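3-Hydroxyacyl-CoA dehydrogenase (Ralstonia eutropha H16, PDB 4PZC) catalyses the NAD-dependent oxidation of (S)-3-hydroxyacyl-CoA substrates such as (S)-3-hydroxybutyryl-CoA to their 3-oxoacyl-CoA products. Local coordinates at residues A[17-22]-A[29-34]. Sequence-based numbering, arbitrary orientation.
Sequences GIAQAC and VVMVDI
The carbonyl oxygen of A19 accepts a weak hydrogen bond from C22 N, 3.0 Å from A19 O, which also donates to I18 O, and methyl CG2 of V29 packs against the A19 oxygen. V29 meets the helix with both branches of its fork. CG1, anti to the backbone N (chi1 179°), lies 4.0 Å from A19 CB, while CG2 reaches one turn further along to touch C22 CB at 3.8 Å. The A19 methyl is approached from a second direction by M31, whose chain bends at chi2 and again at chi3 (-66°), which carries its terminal CE to 3.7 Å from A19 CB. Helix 13-23 and strand 28-32 are successive elements of the first beta-alpha-beta unit of a Rossmann fold, begun by strand 5-9 and the GxGxxG turn of G10, G12 and G15. Their local axes run nearly antiparallel, at 167° and 9.2 Å apart, a separation bridged here by small and apolar groups. I8 of strand 5-9 touches A19, V29 and M31, and M31 also packs on A11 in the glycine-rich turn. Past the end of the strand comes D33, an NAD-binding residue; an aspartate at this place in related NAD-dependent Rossmann enzymes binds the adenosine ribose. Each carboxylate oxygen has a backbone N-H partner, which limits rotation of the group: OD1 accepts a bent hydrogen bond from I34 N (2.6 Å) through its anti lone pair, and OD2 accepts one from the backbone N of A11.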
ATOM      1  N   GLY A  17       5.194   6.667 -25.175  1.00 61.81           N
ATOM      2  CA  GLY A  17       5.800   6.393 -23.873  1.00 60.54           C
ATOM      3  C   GLY A  17       7.051   5.544 -24.063  1.00 61.50           C
ATOM      4  O   GLY A  17       8.161   5.952 -23.701  1.00 58.48           O
ATOM      5  N   ILE A  18       6.877   4.384 -24.690  1.00 61.84           N
ATOM      6  CA  ILE A  18       7.984   3.450 -24.879  1.00 63.21           C
ATOM      7  C   ILE A  18       8.966   4.040 -25.875  1.00 66.60           C
ATOM      8  O   ILE A  18      10.190   3.956 -25.694  1.00 66.90           O
ATOM      9  CB  ILE A  18       7.572   2.085 -25.472  1.00 61.45           C
ATOM     10  CG1 ILE A  18       6.231   1.563 -24.951  1.00 59.85           C
ATOM     11  CG2 ILE A  18       8.675   1.077 -25.207  1.00 63.89           C
ATOM     12  CD1 ILE A  18       6.127   1.556 -23.452  1.00 64.17           C
ATOM     13  N   ALA A  19       8.416   4.606 -26.945  1.00 70.38           N
ATOM     14  CA  ALA A  19       9.226   5.203 -28.004  1.00 73.87           C
ATOM     15  C   ALA A  19      10.233   6.166 -27.388  1.00 74.96           C
ATOM     16  O   ALA A  19      11.447   5.924 -27.406  1.00 69.66           O
ATOM     17  CB  ALA A  19       8.339   5.917 -29.018  1.00 70.53           C
ATOM     18  N   GLN A  20       9.700   7.229 -26.801  1.00 69.74           N
ATOM     19  CA  GLN A  20      10.495   8.201 -26.105  1.00 70.46           C
ATOM     20  C   GLN A  20      11.598   7.550 -25.292  1.00 68.04           C
ATOM     21  O   GLN A  20      12.769   7.918 -25.418  1.00 69.05           O
ATOM     22  CB  GLN A  20       9.591   9.017 -25.182  1.00 72.04           C
ATOM     23  CG  GLN A  20      10.355   9.912 -24.224  1.00 72.01           C
ATOM     24  CD  GLN A  20       9.537  11.083 -23.753  1.00 70.95           C
ATOM     25  OE1 GLN A  20       8.468  11.369 -24.294  1.00 71.95           O
ATOM     26  NE2 GLN A  20      10.034  11.776 -22.742  1.00 72.09           N
ATOM     27  N   ALA A  21      11.207   6.580 -24.469  1.00 70.84           N
ATOM     28  CA  ALA A  21      12.092   6.024 -23.437  1.00 72.82           C
ATOM     29  C   ALA A  21      13.316   5.388 -24.031  1.00 66.13           C
ATOM     30  O   ALA A  21      14.390   5.436 -23.449  1.00 62.15           O
ATOM     31  CB  ALA A  21      11.349   5.006 -22.591  1.00 77.82           C
ATOM     32  N   CYS A  22      13.125   4.769 -25.185  1.00 68.43           N
ATOM     33  CA  CYS A  22      14.226   4.221 -25.941  1.00 72.57           C
ATOM     34  C   CYS A  22      15.052   5.361 -26.531  1.00 73.33           C
ATOM     35  O   CYS A  22      16.266   5.423 -26.346  1.00 76.79           O
ATOM     36  CB  CYS A  22      13.701   3.337 -27.082  1.00 76.35           C
ATOM     37  SG  CYS A  22      12.394   2.139 -26.698  1.00 70.09           S
ATOM     38  N   VAL A  29      13.845   3.686 -33.132  1.00 78.13           N
ATOM     39  CA  VAL A  29      12.465   3.254 -32.947  1.00 80.39           C
ATOM     40  C   VAL A  29      11.657   3.353 -34.230  1.00 79.53           C
ATOM     41  O   VAL A  29      11.499   4.439 -34.782  1.00 85.83           O
ATOM     42  CB  VAL A  29      11.741   4.112 -31.887  1.00 80.02           C
ATOM     43  CG1 VAL A  29      10.295   3.657 -31.728  1.00 82.57           C
ATOM     44  CG2 VAL A  29      12.458   4.049 -30.551  1.00 81.23           C
ATOM     45  N   VAL A  30      11.137   2.220 -34.689  1.00 79.03           N
ATOM     46  CA  VAL A  30      10.123   2.195 -35.749  1.00 85.04           C
ATOM     47  C   VAL A  30       8.733   2.174 -35.083  1.00 84.29           C
ATOM     48  O   VAL A  30       8.344   1.156 -34.498  1.00 86.38           O
ATOM     49  CB  VAL A  30      10.305   0.957 -36.670  1.00 89.12           C
ATOM     50  CG1 VAL A  30       9.190   0.854 -37.702  1.00 96.00           C
ATOM     51  CG2 VAL A  30      11.656   0.993 -37.367  1.00 89.62           C
ATOM     52  N   MET A  31       7.992   3.282 -35.155  1.00 77.78           N
ATOM     53  CA  MET A  31       6.711   3.386 -34.435  1.00 77.20           C
ATOM     54  C   MET A  31       5.515   3.425 -35.371  1.00 73.05           C
ATOM     55  O   MET A  31       5.209   4.468 -35.941  1.00 77.28           O
ATOM     56  CB  MET A  31       6.684   4.624 -33.535  1.00 79.36           C
ATOM     57  CG  MET A  31       5.592   4.572 -32.476  1.00 82.39           C
ATOM     58  SD  MET A  31       4.695   6.114 -32.215  1.00 87.24           S
ATOM     59  CE  MET A  31       5.971   7.164 -31.546  1.00 87.19           C
ATOM     60  N   VAL A  32       4.817   2.298 -35.488  1.00 69.05           N
ATOM     61  CA  VAL A  32       3.731   2.148 -36.455  1.00 66.01           C
ATOM     62  C   VAL A  32       2.382   2.501 -35.816  1.00 64.14           C
ATOM     63  O   VAL A  32       2.260   2.499 -34.604  1.00 70.54           O
ATOM     64  CB  VAL A  32       3.709   0.716 -37.033  1.00 66.70           C
ATOM     65  CG1 VAL A  32       2.808   0.640 -38.261  1.00 72.63           C
ATOM     66  CG2 VAL A  32       5.114   0.263 -37.403  1.00 63.06           C
ATOM     67  N   ASP A  33       1.388   2.839 -36.630  1.00 63.78           N
ATOM     68  CA  ASP A  33      -0.010   3.036 -36.172  1.00 66.68           C
ATOM     69  C   ASP A  33      -0.876   3.275 -37.417  1.00 72.01           C
ATOM     70  O   ASP A  33      -0.352   3.652 -38.468  1.00 85.64           O
ATOM     71  CB  ASP A  33      -0.141   4.204 -35.164  1.00 66.43           C
ATOM     72  CG  ASP A  33      -1.431   4.138 -34.318  1.00 59.73           C
ATOM     73  OD1 ASP A  33      -2.494   3.790 -34.845  1.00 52.82           O
ATOM     74  OD2 ASP A  33      -1.396   4.467 -33.119  1.00 60.16           O
ATOM     75  N   ILE A  34      -2.188   3.057 -37.310  1.00 78.95           N
ATOM     76  CA  ILE A  34      -3.059   2.962 -38.503  1.00 81.91           C
ATOM     77  C   ILE A  34      -3.221   4.222 -39.369  1.00 82.40           C
ATOM     78  O   ILE A  34      -3.440   4.080 -40.561  1.00 83.44           O
ATOM     79  CB  ILE A  34      -4.461   2.372 -38.188  1.00 86.54           C
ATOM     80  CG1 ILE A  34      -5.170   3.171 -37.077  1.00 85.79           C
ATOM     81  CG2 ILE A  34      -4.350   0.876 -37.871  1.00 83.27           C
ATOM     82  CD1 ILE A  34      -6.624   2.792 -36.884  1.00 89.82           C
TER